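Local structure of peroxiredoxin 5 (Alvinella pompejana, 2XHF) at residues Val23-Asp28 against Arg105-Met110; Glu27-Lys32 against Asp87-Ala92; Ile83-Pro88 against Leu128-Ser133. The protein probably reduces hydrogen peroxide and organic hydroperoxides as a thiol-dependent peroxidase of the thioredoxin superfamily. All coordinates share one frame; numbering follows the deposited sequence.

Contact 1: residues Val23-Asp28 against Arg105-Met110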
ATOM      1  N   VAL A  23       6.510  19.498   6.660  1.00 18.75           N
ATOM      2  CA  VAL A  23       6.011  18.345   7.402  1.00 18.22           C
ATOM      3  C   VAL A  23       6.902  17.132   7.189  1.00 15.48           C
ATOM      4  O   VAL A  23       7.690  17.079   6.242  1.00 17.38           O
ATOM      5  CB  VAL A  23       4.570  17.992   7.029  1.00 27.30           C
ATOM      6  CG1 VAL A  23       3.683  19.235   6.981  1.00 32.27           C
ATOM      7  CG2 VAL A  23       4.552  17.300   5.747  1.00 32.58           C
ATOM      8  N   LEU A  24       6.797  16.178   8.105  1.00 15.04           N
ATOM      9  CA  LEU A  24       7.551  14.931   8.026  1.00 16.48           C
ATOM     10  C   LEU A  24       7.001  14.010   6.953  1.00 14.41           C
ATOM     11  O   LEU A  24       5.779  13.845   6.818  1.00 16.59           O
ATOM     12  CB  LEU A  24       7.475  14.197   9.366  1.00 23.59           C
ATOM     13  CG  LEU A  24       8.237  14.789  10.542  1.00 24.24           C
ATOM     14  CD1 LEU A  24       8.037  13.881  11.739  1.00 29.41           C
ATOM     15  CD2 LEU A  24       9.717  14.923  10.208  1.00 26.76           C
ATOM     16  N   VAL A  25       7.904  13.432   6.173  1.00 13.34           N
ATOM     17  CA  VAL A  25       7.554  12.368   5.263  1.00 13.29           C
ATOM     18  C   VAL A  25       8.430  11.172   5.563  1.00 13.15           C
ATOM     19  O   VAL A  25       9.385  11.250   6.336  1.00 13.47           O
ATOM     20  CB  VAL A  25       7.664  12.794   3.784  1.00 13.56           C
ATOM     21  CG1 VAL A  25       6.676  13.898   3.495  1.00 16.58           C
ATOM     22  CG2 VAL A  25       9.073  13.242   3.471  1.00 14.38           C
ATOM     23  N   TYR A  26       8.058  10.033   4.988  1.00 12.17           N
ATOM     24  CA  TYR A  26       8.717   8.773   5.285  1.00 13.13           C
ATOM     25  C   TYR A  26       9.336   8.217   4.018  1.00 12.75           C
ATOM     26  O   TYR A  26       8.863   8.494   2.912  1.00 15.09           O
ATOM     27  CB  TYR A  26       7.689   7.785   5.857  1.00 13.15           C
ATOM     28  CG  TYR A  26       7.051   8.292   7.104  1.00 13.90           C
ATOM     29  CD1 TYR A  26       6.038   9.252   7.052  1.00 14.10           C
ATOM     30  CD2 TYR A  26       7.450   7.825   8.347  1.00 16.67           C
ATOM     31  CE1 TYR A  26       5.472   9.742   8.212  1.00 18.03           C
ATOM     32  CE2 TYR A  26       6.895   8.308   9.498  1.00 17.83           C
ATOM     33  CZ  TYR A  26       5.901   9.258   9.433  1.00 19.13           C
ATOM     34  OH  TYR A  26       5.341   9.728  10.598  1.00 25.77           O
ATOM     35  N   GLU A  27      10.414   7.466   4.161  1.00 12.59           N
ATOM     36  CA  GLU A  27      11.058   6.873   3.000  1.00 12.57           C
ATOM     37  C   GLU A  27      11.614   5.523   3.429  1.00 14.05           C
ATOM     38  O   GLU A  27      12.263   5.424   4.482  1.00 14.82           O
ATOM     39  CB  GLU A  27      12.176   7.786   2.507  1.00 12.99           C
ATOM     40  CG  GLU A  27      12.807   7.367   1.198  1.00 14.06           C
ATOM     41  CD  GLU A  27      13.881   8.347   0.737  1.00 14.14           C
ATOM     42  OE1 GLU A  27      14.381   9.141   1.565  1.00 17.30           O
ATOM     43  OE2 GLU A  27      14.231   8.299  -0.451  1.00 14.52           O
ATOM     44  N   ASP A  28      11.290   4.485   2.661  1.00 13.83           N
ATOM     45  CA  ASP A  28      11.753   3.101   2.886  1.00 15.38           C
ATOM     46  C   ASP A  28      11.105   2.367   4.075  1.00 16.93           C
ATOM     47  O   ASP A  28      10.479   1.314   3.900  1.00 16.63           O
ATOM     48  CB  ASP A  28      13.273   3.022   2.990  1.00 16.39           C
ATOM     49  CG  ASP A  28      13.965   3.470   1.721  1.00 18.31           C
ATOM     50  OD1 ASP A  28      13.667   2.895   0.660  1.00 18.73           O
ATOM     51  OD2 ASP A  28      14.805   4.396   1.777  1.00 23.56           O
ATOM     52  N   ARG A 105      13.307   9.945  -5.696  1.00 12.65           N
ATOM     53  CA  ARG A 105      13.067   9.741  -4.282  1.00 12.62           C
ATOM     54  C   ARG A 105      11.588   9.420  -4.081  1.00 12.77           C
ATOM     55  O   ARG A 105      10.728  10.165  -4.525  1.00 14.54           O
ATOM     56  CB  ARG A 105      13.439  11.005  -3.515  1.00 13.94           C
ATOM     57  CG  ARG A 105      14.906  11.433  -3.645  1.00 15.27           C
ATOM     58  CD  ARG A 105      15.848  10.565  -2.816  1.00 14.02           C
ATOM     59  NE  ARG A 105      15.559  10.641  -1.394  1.00 13.65           N
ATOM     60  CZ  ARG A 105      15.903  11.649  -0.603  1.00 15.61           C
ATOM     61  NH1 ARG A 105      16.600  12.693  -1.059  1.00 17.38           N
ATOM     62  NH2 ARG A 105      15.557  11.593   0.668  1.00 14.87           N
ATOM     63  N   MET A 106      11.320   8.326  -3.379  1.00 12.03           N
ATOM     64  CA  MET A 106       9.962   7.861  -3.173  1.00 12.50           C
ATOM     65  C   MET A 106       9.523   8.224  -1.779  1.00 11.86           C
ATOM     66  O   MET A 106       9.910   7.572  -0.805  1.00 14.06           O
ATOM     67  CB  MET A 106       9.879   6.350  -3.413  1.00 13.63           C
ATOM     68  CG  MET A 106      10.125   5.968  -4.855  1.00 16.61           C
ATOM     69  SD  MET A 106       8.620   6.222  -5.824  1.00 16.99           S
ATOM     70  CE  MET A 106       9.245   6.220  -7.500  1.00 19.82           C
ATOM     71  N   LEU A 107       8.730   9.286  -1.699  1.00 11.35           N
ATOM     72  CA  LEU A 107       8.310   9.868  -0.446  1.00 11.61           C
ATOM     73  C   LEU A 107       6.881   9.429  -0.087  1.00 12.61           C
ATOM     74  O   LEU A 107       5.951   9.614  -0.849  1.00 14.33           O
ATOM     75  CB  LEU A 107       8.392  11.390  -0.505  1.00 13.83           C
ATOM     76  CG  LEU A 107       9.740  11.970  -0.920  1.00 11.96           C
ATOM     77  CD1 LEU A 107       9.641  13.480  -0.915  1.00 14.97           C
ATOM     78  CD2 LEU A 107      10.870  11.486  -0.020  1.00 13.79           C
ATOM     79  N   ALA A 108       6.755   8.845   1.089  1.00 11.49           N
ATOM     80  CA  ALA A 108       5.474   8.360   1.589  1.00 13.10           C
ATOM     81  C   ALA A 108       4.867   9.372   2.540  1.00 13.26           C
ATOM     82  O   ALA A 108       5.384   9.591   3.636  1.00 13.48           O
ATOM     83  CB  ALA A 108       5.657   7.024   2.279  1.00 13.79           C
ATOM     84  N   ASP A 109       3.825  10.044   2.083  1.00 13.63           N
ATOM     85  CA  ASP A 109       3.040  10.977   2.905  1.00 14.00           C
ATOM     86  C   ASP A 109       2.022  10.152   3.686  1.00 14.27           C
ATOM     87  O   ASP A 109       0.800  10.201   3.449  1.00 14.89           O
ATOM     88  CB  ASP A 109       2.329  11.963   1.985  1.00 15.47           C
ATOM     89  CG  ASP A 109       1.588  13.046   2.750  1.00 15.81           C
ATOM     90  OD1 ASP A 109       1.995  13.352   3.896  1.00 15.92           O
ATOM     91  OD2 ASP A 109       0.607  13.602   2.198  1.00 16.87           O
ATOM     92  N   MET A 110       2.537   9.371   4.620  1.00 14.42           N
ATOM     93  CA  MET A 110       1.787   8.231   5.128  1.00 14.88           C
ATOM     94  C   MET A 110       0.491   8.609   5.831  1.00 18.12           C
ATOM     95  O   MET A 110      -0.492   7.868   5.756  1.00 17.07           O
ATOM     96  CB  MET A 110       2.681   7.425   6.071  1.00 20.30           C
ATOM     97  CG  MET A 110       1.984   6.249   6.687  1.00 25.45           C
ATOM     98  SD  MET A 110       3.147   5.186   7.523  1.00 22.53           S
ATOM     99  CE  MET A 110       3.807   6.227   8.738  1.00 27.99           C
TER
HETATM  100  O   HOH W   1      13.438   6.622  -2.347  1.00 11.90           O
HETATM  101  O   HOH W   2      10.180   4.936   0.021  1.00 14.35           O
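Glu27 OE2 is gripped from two directions: Arg105 NE donates to it at 2.9 Å, and a water molecule donates to the same Glu27 OE2 at 2.7 Å. That water also takes the N-H of Met106. The other carboxylate oxygen, Glu27 OE1, receives Arg105 NH2 at 2.9 Å, which makes this a side-on, two-pronged salt bridge. Each oxygen uses its syn side, and carboxylate and guanidinium lie nearly coplanar, 15° apart, with both hydrogen bonds almost straight. The extended glutamate chain, its CG trans to the backbone N (chi1 -173°), carries the carboxylate out to the arginine, whose own chain folds at chi2 and chi3 to turn NE and NH2 toward it. The paired bonds, in the guanidinium plane and tilted somewhat from that of the carboxylate, limit the rotation of both groups.

One residue earlier the backbones pair. Ala108 N gives its proton to Tyr26 O at 2.8 Å and Tyr26 N gives its own to Ala108 O at 3.0 Å, a single antiparallel bridge of the hydrogen-bonded kind between strands that run 116° apart. Met110 CE sits over the centre of the Tyr26 ring, 3.7 Å from its centroid, in a CH-pi contact, and SD stands farther out above the same face, so this is also a Met-aromatic pair. Ala108 O meets the ring at its edge, in plane. The phenol OH bonds to His111. On the other side of the strand, Val25 CG2 touches Leu107 CD2 at 4.3 Å. A second water joins Asp28 N to Met106 O.

Strand 105-108 is an edge strand of the central sheet within this chain, hydrogen-bonded to strand 79-84, whereas strand 24-26 pairs with strand 33-35; Pro88 of helix 88-98 packs on both Tyr26 and Met110.

Contact 2: residues Glu27-Lys32 against Asp87-Ala92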
ATOM      1  N   GLU A  27      10.414   7.466   4.161  1.00 12.59           N
ATOM      2  CA  GLU A  27      11.058   6.873   3.000  1.00 12.57           C
ATOM      3  C   GLU A  27      11.614   5.523   3.429  1.00 14.05           C
ATOM      4  O   GLU A  27      12.263   5.424   4.482  1.00 14.82           O
ATOM      5  CB  GLU A  27      12.176   7.786   2.507  1.00 12.99           C
ATOM      6  CG  GLU A  27      12.807   7.367   1.198  1.00 14.06           C
ATOM      7  CD  GLU A  27      13.881   8.347   0.737  1.00 14.14           C
ATOM      8  OE1 GLU A  27      14.381   9.141   1.565  1.00 17.30           O
ATOM      9  OE2 GLU A  27      14.231   8.299  -0.451  1.00 14.52           O
ATOM     10  N   ASP A  28      11.290   4.485   2.661  1.00 13.83           N
ATOM     11  CA  ASP A  28      11.753   3.101   2.886  1.00 15.38           C
ATOM     12  C   ASP A  28      11.105   2.367   4.075  1.00 16.93           C
ATOM     13  O   ASP A  28      10.479   1.314   3.900  1.00 16.63           O
ATOM     14  CB  ASP A  28      13.273   3.022   2.990  1.00 16.39           C
ATOM     15  CG  ASP A  28      13.965   3.470   1.721  1.00 18.31           C
ATOM     16  OD1 ASP A  28      13.667   2.895   0.660  1.00 18.73           O
ATOM     17  OD2 ASP A  28      14.805   4.396   1.777  1.00 23.56           O
ATOM     18  N   VAL A  29      11.232   2.927   5.270  1.00 16.21           N
ATOM     19  CA  VAL A  29      10.707   2.297   6.475  1.00 17.39           C
ATOM     20  C   VAL A  29      10.132   3.362   7.397  1.00 16.07           C
ATOM     21  O   VAL A  29      10.539   4.514   7.328  1.00 17.76           O
ATOM     22  CB  VAL A  29      11.799   1.498   7.224  1.00 19.21           C
ATOM     23  CG1 VAL A  29      12.311   0.338   6.356  1.00 20.56           C
ATOM     24  CG2 VAL A  29      12.949   2.416   7.638  1.00 20.00           C
ATOM     25  N   PRO A  30       9.180   2.987   8.263  1.00 17.38           N
ATOM     26  CA  PRO A  30       8.519   3.994   9.101  1.00 17.42           C
ATOM     27  C   PRO A  30       9.456   4.715  10.065  1.00 20.60           C
ATOM     28  O   PRO A  30       9.172   5.855  10.454  1.00 22.23           O
ATOM     29  CB  PRO A  30       7.446   3.192   9.849  1.00 21.49           C
ATOM     30  CG  PRO A  30       7.181   2.009   8.963  1.00 19.98           C
ATOM     31  CD  PRO A  30       8.516   1.674   8.351  1.00 20.60           C
ATOM     32  N   SER A  31      10.559   4.070  10.436  1.00 20.80           N
ATOM     33  CA  SER A  31      11.530   4.701  11.333  1.00 23.75           C
ATOM     34  C   SER A  31      12.376   5.785  10.626  1.00 21.71           C
ATOM     35  O   SER A  31      13.029   6.609  11.284  1.00 29.67           O
ATOM     36  CB  SER A  31      12.416   3.630  11.992  1.00 27.75           C
ATOM     37  OG  SER A  31      13.267   2.993  11.059  1.00 27.55           O
ATOM     38  N   LYS A  32      12.356   5.792   9.291  1.00 19.73           N
ATOM     39  CA  LYS A  32      13.096   6.800   8.527  1.00 19.87           C
ATOM     40  C   LYS A  32      12.156   7.899   8.089  1.00 18.73           C
ATOM     41  O   LYS A  32      11.495   7.795   7.054  1.00 18.54           O
ATOM     42  CB  LYS A  32      13.806   6.203   7.316  1.00 20.98           C
ATOM     43  CG  LYS A  32      14.522   7.259   6.455  1.00 26.41           C
ATOM     44  CD  LYS A  32      14.961   6.744   5.093  1.00 44.17           C
ATOM     45  CE  LYS A  32      15.951   5.615   5.189  1.00 47.78           C
ATOM     46  NZ  LYS A  32      16.341   5.184   3.818  1.00 38.46           N
ATOM     47  N   ASP A  87       2.018   3.901   2.987  1.00 12.17           N
ATOM     48  CA  ASP A  87       3.072   3.586   3.938  1.00 12.33           C
ATOM     49  C   ASP A  87       4.382   3.388   3.165  1.00 10.97           C
ATOM     50  O   ASP A  87       4.370   3.066   1.974  1.00 11.76           O
ATOM     51  CB  ASP A  87       2.701   2.377   4.820  1.00 13.44           C
ATOM     52  CG  ASP A  87       2.803   1.044   4.091  1.00 13.45           C
ATOM     53  OD1 ASP A  87       1.751   0.378   3.865  1.00 13.13           O
ATOM     54  OD2 ASP A  87       3.941   0.644   3.749  1.00 12.99           O
ATOM     55  N   PRO A  88       5.527   3.589   3.837  1.00 12.58           N
ATOM     56  CA  PRO A  88       6.796   3.543   3.109  1.00 11.73           C
ATOM     57  C   PRO A  88       7.233   2.167   2.646  1.00 11.04           C
ATOM     58  O   PRO A  88       7.980   2.088   1.693  1.00 11.66           O
ATOM     59  CB  PRO A  88       7.797   4.122   4.111  1.00 14.41           C
ATOM     60  CG  PRO A  88       7.160   3.903   5.437  1.00 14.59           C
ATOM     61  CD  PRO A  88       5.691   4.065   5.218  1.00 13.72           C
ATOM     62  N   PHE A  89       6.754   1.090   3.263  1.00 11.40           N
ATOM     63  CA  PHE A  89       7.111  -0.249   2.757  1.00 13.14           C
ATOM     64  C   PHE A  89       6.514  -0.439   1.363  1.00 11.11           C
ATOM     65  O   PHE A  89       7.188  -0.871   0.413  1.00 11.73           O
ATOM     66  CB  PHE A  89       6.618  -1.348   3.681  1.00 12.74           C
ATOM     67  CG  PHE A  89       7.232  -1.334   5.055  1.00 14.18           C
ATOM     68  CD1 PHE A  89       8.604  -1.489   5.226  1.00 13.61           C
ATOM     69  CD2 PHE A  89       6.435  -1.195   6.183  1.00 15.24           C
ATOM     70  CE1 PHE A  89       9.149  -1.553   6.505  1.00 17.40           C
ATOM     71  CE2 PHE A  89       6.979  -1.274   7.461  1.00 17.02           C
ATOM     72  CZ  PHE A  89       8.348  -1.417   7.604  1.00 18.03           C
ATOM     73  N   VAL A  90       5.239  -0.094   1.237  1.00 11.79           N
ATOM     74  CA  VAL A  90       4.560  -0.220  -0.029  1.00 11.51           C
ATOM     75  C   VAL A  90       5.190   0.742  -1.039  1.00 11.20           C
ATOM     76  O   VAL A  90       5.463   0.392  -2.178  1.00 11.99           O
ATOM     77  CB  VAL A  90       3.054   0.045   0.132  1.00 11.55           C
ATOM     78  CG1 VAL A  90       2.431   0.232  -1.231  1.00 13.54           C
ATOM     79  CG2 VAL A  90       2.387  -1.094   0.909  1.00 14.49           C
ATOM     80  N   MET A  91       5.419   1.978  -0.619  1.00 11.87           N
ATOM     81  CA  MET A  91       5.962   2.978  -1.540  1.00 13.25           C
ATOM     82  C   MET A  91       7.335   2.565  -2.073  1.00 11.61           C
ATOM     83  O   MET A  91       7.589   2.656  -3.253  1.00 12.56           O
ATOM     84  CB  MET A  91       6.049   4.328  -0.840  1.00 15.38           C
ATOM     85  CG  MET A  91       6.370   5.409  -1.785  1.00 25.24           C
ATOM     86  SD  MET A  91       4.929   5.872  -2.732  1.00 20.51           S
ATOM     87  CE  MET A  91       5.576   7.356  -3.583  1.00 17.62           C
ATOM     88  N   ALA A  92       8.201   2.076  -1.195  1.00 11.43           N
ATOM     89  CA  ALA A  92       9.546   1.698  -1.602  1.00 11.59           C
ATOM     90  C   ALA A  92       9.523   0.499  -2.548  1.00 11.26           C
ATOM     91  O   ALA A  92      10.275   0.456  -3.515  1.00 13.97           O
ATOM     92  CB  ALA A  92      10.414   1.406  -0.377  1.00 12.79           C
TER
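Glu27 begins the contact with its backbone, C lying 4.1 Å from Pro88 CB, while its carboxylate is directed to Arg105. At Asp28 the chain takes a positive phi and presses its backbone against the first turn of helix 88-98. Asp28 O faces Pro88 O at 3.4 Å; both are acceptors, so the approach is not a bond, and Pro88 O is already taken by Ala92 N. Asp28 OD1 packs 3.7 Å from Ala92 CB, whereas OD2 receives Lys32 NZ at 2.7 Å on its anti side, a salt bridge spanning the turn within its own segment.

Val29 then lays its CG1 branch 3.7 Å from Phe89 CE1, the two side chains meeting at a slant. Pro30 touches both Pro88 and Phe89: its N lies 3.6 Å from Pro88 CG, and its CG is 3.6 Å from Phe89 CE2. Phe89 is brought here by a chi1 of -63°, which sets CG opposite the carbonyl carbon. In the second subunit, Met127 packs on Pro30 and Pro56 on Phe89. From Val29 to Lys32 the chain makes a type I turn, closed by Lys32 N bonding to Val29 O.

Asp87 is the helix N-cap, its OD2 accepting Val90 N at 2.9 Å from above the carboxylate plane. The contact thus joins the turn between the paired strands 24-26 and 33-35 to a capped helix of the thioredoxin fold, beside a subunit interface consistent with the A-type dimer of peroxiredoxins.

Contact 3: residues Ile83-Pro88 against Leu128-Ser133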
ATOM      1  N   ILE A  83       5.667  11.680  -4.537  1.00 12.58           N
ATOM      2  CA  ILE A  83       5.018  11.590  -3.244  1.00 12.15           C
ATOM      3  C   ILE A  83       3.628  10.963  -3.397  1.00 11.96           C
ATOM      4  O   ILE A  83       2.893  11.267  -4.340  1.00 12.68           O
ATOM      5  CB  ILE A  83       4.956  12.972  -2.549  1.00 13.64           C
ATOM      6  CG1 ILE A  83       4.497  12.858  -1.111  1.00 14.90           C
ATOM      7  CG2 ILE A  83       4.119  13.982  -3.315  1.00 14.51           C
ATOM      8  CD1 ILE A  83       4.965  14.060  -0.239  1.00 16.88           C
ATOM      9  N   ALA A  84       3.286  10.093  -2.457  1.00 12.38           N
ATOM     10  CA  ALA A  84       1.976   9.465  -2.428  1.00 12.71           C
ATOM     11  C   ALA A  84       1.552   9.209  -1.003  1.00 12.83           C
ATOM     12  O   ALA A  84       2.388   9.023  -0.121  1.00 11.88           O
ATOM     13  CB  ALA A  84       2.031   8.153  -3.165  1.00 17.23           C
ATOM     14  N   VAL A  85       0.242   9.127  -0.790  1.00 12.88           N
ATOM     15  CA  VAL A  85      -0.300   8.769   0.499  1.00 15.13           C
ATOM     16  C   VAL A  85      -0.319   7.234   0.532  1.00 12.63           C
ATOM     17  O   VAL A  85      -1.270   6.576   0.061  1.00 14.45           O
ATOM     18  CB  VAL A  85      -1.684   9.411   0.722  1.00 15.37           C
ATOM     19  CG1 VAL A  85      -2.246   9.018   2.074  1.00 15.74           C
ATOM     20  CG2 VAL A  85      -1.608  10.935   0.591  1.00 14.49           C
ATOM     21  N   ASN A  86       0.745   6.689   1.115  1.00 13.07           N
ATOM     22  CA  ASN A  86       0.992   5.251   1.277  1.00 12.09           C
ATOM     23  C   ASN A  86       1.948   5.103   2.438  1.00 12.84           C
ATOM     24  O   ASN A  86       2.660   6.056   2.797  1.00 12.66           O
ATOM     25  CB  ASN A  86       1.672   4.639   0.057  1.00 12.94           C
ATOM     26  CG  ASN A  86       0.700   4.248  -1.041  1.00 12.11           C
ATOM     27  OD1 ASN A  86       0.685   4.856  -2.093  1.00 12.58           O
ATOM     28  ND2 ASN A  86      -0.111   3.217  -0.800  1.00 14.18           N
ATOM     29  N   ASP A  87       2.018   3.901   2.987  1.00 12.17           N
ATOM     30  CA  ASP A  87       3.072   3.586   3.938  1.00 12.33           C
ATOM     31  C   ASP A  87       4.382   3.388   3.165  1.00 10.97           C
ATOM     32  O   ASP A  87       4.370   3.066   1.974  1.00 11.76           O
ATOM     33  CB  ASP A  87       2.701   2.377   4.820  1.00 13.44           C
ATOM     34  CG  ASP A  87       2.803   1.044   4.091  1.00 13.45           C
ATOM     35  OD1 ASP A  87       1.751   0.378   3.865  1.00 13.13           O
ATOM     36  OD2 ASP A  87       3.941   0.644   3.749  1.00 12.99           O
ATOM     37  N   PRO A  88       5.527   3.589   3.837  1.00 12.58           N
ATOM     38  CA  PRO A  88       6.796   3.543   3.109  1.00 11.73           C
ATOM     39  C   PRO A  88       7.233   2.167   2.646  1.00 11.04           C
ATOM     40  O   PRO A  88       7.980   2.088   1.693  1.00 11.66           O
ATOM     41  CB  PRO A  88       7.797   4.122   4.111  1.00 14.41           C
ATOM     42  CG  PRO A  88       7.160   3.903   5.437  1.00 14.59           C
ATOM     43  CD  PRO A  88       5.691   4.065   5.218  1.00 13.72           C
ATOM     44  N   LEU A 128     -10.438   3.560  -2.338  1.00 17.67           N
ATOM     45  CA  LEU A 128      -9.078   3.224  -1.909  1.00 19.30           C
ATOM     46  C   LEU A 128      -8.909   3.191  -0.393  1.00 23.88           C
ATOM     47  O   LEU A 128      -7.808   2.945   0.105  1.00 28.63           O
ATOM     48  CB  LEU A 128      -8.081   4.229  -2.500  1.00 20.16           C
ATOM     49  CG  LEU A 128      -7.898   4.195  -4.017  1.00 17.76           C
ATOM     50  CD1 LEU A 128      -6.908   5.266  -4.484  1.00 18.92           C
ATOM     51  CD2 LEU A 128      -7.435   2.823  -4.496  1.00 18.01           C
ATOM     52  N   GLY A 129      -9.990   3.459   0.336  1.00 17.82           N
ATOM     53  CA  GLY A 129      -9.992   3.308   1.785  1.00 20.49           C
ATOM     54  C   GLY A 129      -9.726   4.591   2.551  1.00 24.83           C
ATOM     55  O   GLY A 129     -10.113   4.727   3.698  1.00 26.67           O
ATOM     56  N   ASN A 130      -9.028   5.517   1.917  1.00 21.55           N
ATOM     57  CA  ASN A 130      -8.662   6.783   2.522  1.00 20.90           C
ATOM     58  C   ASN A 130      -8.491   7.826   1.410  1.00 18.55           C
ATOM     59  O   ASN A 130      -8.606   7.500   0.219  1.00 20.25           O
ATOM     60  CB  ASN A 130      -7.382   6.634   3.349  1.00 22.45           C
ATOM     61  CG  ASN A 130      -6.160   6.265   2.506  1.00 19.16           C
ATOM     62  OD1 ASN A 130      -6.275   5.677   1.440  1.00 21.13           O
ATOM     63  ND2 ASN A 130      -4.972   6.568   3.025  1.00 25.40           N
ATOM     64  N   ASN A 131      -8.231   9.070   1.801  1.00 19.06           N
ATOM     65  CA  ASN A 131      -8.081  10.160   0.858  1.00 21.60           C
ATOM     66  C   ASN A 131      -6.643  10.249   0.405  1.00 20.90           C
ATOM     67  O   ASN A 131      -5.721  10.316   1.214  1.00 25.73           O
ATOM     68  CB  ASN A 131      -8.503  11.480   1.488  1.00 25.27           C
ATOM     69  CG  ASN A 131      -9.989  11.567   1.689  1.00 29.32           C
ATOM     70  OD1 ASN A 131     -10.742  10.722   1.209  1.00 26.49           O
ATOM     71  ND2 ASN A 131     -10.427  12.604   2.387  1.00 34.51           N
ATOM     72  N   ARG A 132      -6.462  10.211  -0.900  1.00 17.13           N
ATOM     73  CA  ARG A 132      -5.149  10.232  -1.491  1.00 16.75           C
ATOM     74  C   ARG A 132      -4.913  11.629  -2.020  1.00 19.81           C
ATOM     75  O   ARG A 132      -5.694  12.538  -1.779  1.00 27.81           O
ATOM     76  CB  ARG A 132      -5.070   9.198  -2.606  1.00 17.92           C
ATOM     77  CG  ARG A 132      -5.385   7.773  -2.128  1.00 18.71           C
ATOM     78  CD  ARG A 132      -4.358   7.273  -1.105  1.00 15.98           C
ATOM     79  NE  ARG A 132      -4.598   5.879  -0.718  1.00 14.57           N
ATOM     80  CZ  ARG A 132      -4.133   4.811  -1.357  1.00 14.99           C
ATOM     81  NH1 ARG A 132      -3.319   4.943  -2.393  1.00 14.39           N
ATOM     82  NH2 ARG A 132      -4.434   3.597  -0.927  1.00 16.68           N
ATOM     83  N   SER A 133      -3.818  11.809  -2.727  1.00 17.39           N
ATOM     84  CA  SER A 133      -3.517  13.105  -3.307  1.00 18.13           C
ATOM     85  C   SER A 133      -3.987  13.185  -4.738  1.00 17.17           C
ATOM     86  O   SER A 133      -3.860  12.217  -5.484  1.00 18.05           O
ATOM     87  CB  SER A 133      -2.014  13.323  -3.315  1.00 18.97           C
ATOM     88  OG  SER A 133      -1.677  14.637  -3.753  1.00 22.54           O
TER
HETATM   89  O   HOH W   3      -1.555   9.812  -3.009  1.00 16.94           O
HETATM   90  O   HOH W   4      -2.564   5.090   1.969  1.00 18.35           O
HETATM   91  O   HOH W   5      -1.925   2.475  -3.140  1.00 12.39           O
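Val85 and Arg132 meet where strand 79-84 of the thioredoxin-fold sheet ends and the chain turns toward helix 88-98, the helix of a beta-alpha-beta crossover to strand 105-108; the partner loop leads from helix 125-128 to strand 136-141. Van der Waals packing centres on the valine. With CG1 trans to the backbone N (chi1 180°), that methyl enters the bend of the loop, 3.8 Å from Asn130 ND2 and as near to Asn131 O, while CG2 is turned toward Ser133. Arg132 CD lies 3.4 Å from Val85 O, and this carbonyl oxygen stands over one face of the guanidinium without a hydrogen bond to NE.

Direct polar bonds hold Arg132 and Asn86 separately. Within the loop, Arg132 NE donates to Asn130 OD1 at 2.7 Å, almost straight and in the guanidinium plane. Arg132 NH1 also bonds to Val51 O, and NH2 forms a salt bridge with Asp87 of the second subunit; together the three restrain the rotation of the group. Leu128 CB backs the face opposite Val85 O. Asp87 of this chain receives Arg132 of that subunit in return, so the contact takes part in the dimer interface. Asn86 is held by its OD1, which accepts from Ala53 N, and its amide plane is turned 72° from the guanidinium.

Polar links between the two segments run through three waters. One accepts from both Val85 N and Ser133 N, at 3.0 Å from the latter, joining the two backbones. A second donates to Val85 O at 2.7 Å and accepts from Asn130 ND2. The third lies in the plane of the guanidinium at its edge and accepts from both Arg132 NH1, at 2.9 Å, and Asn86 ND2, at 3.1 Å.

From the N terminus, contacts 1 and 2 start on the same run of chain, sharing Glu27 and Asp28. Contact 1 closes the longer loop, back to strand 105-108; contact 2 closes a shorter one within it, ending on helix 88-98. Contact 3 starts inside the span of contact 1 and ends beyond it, at 128-133, so these two cross, while Asp87 and Pro88 belong to both contacts 2 and 3. Contacts 1 and 3 reach neighbouring strands of the central sheet, and Met91 packs against Leu107 and Ala84. Together they tie the pair of strands 24-26 and 33-35, the sheet and helix 88-98 to the loop before strand 136-141, with the second subunit touching all three.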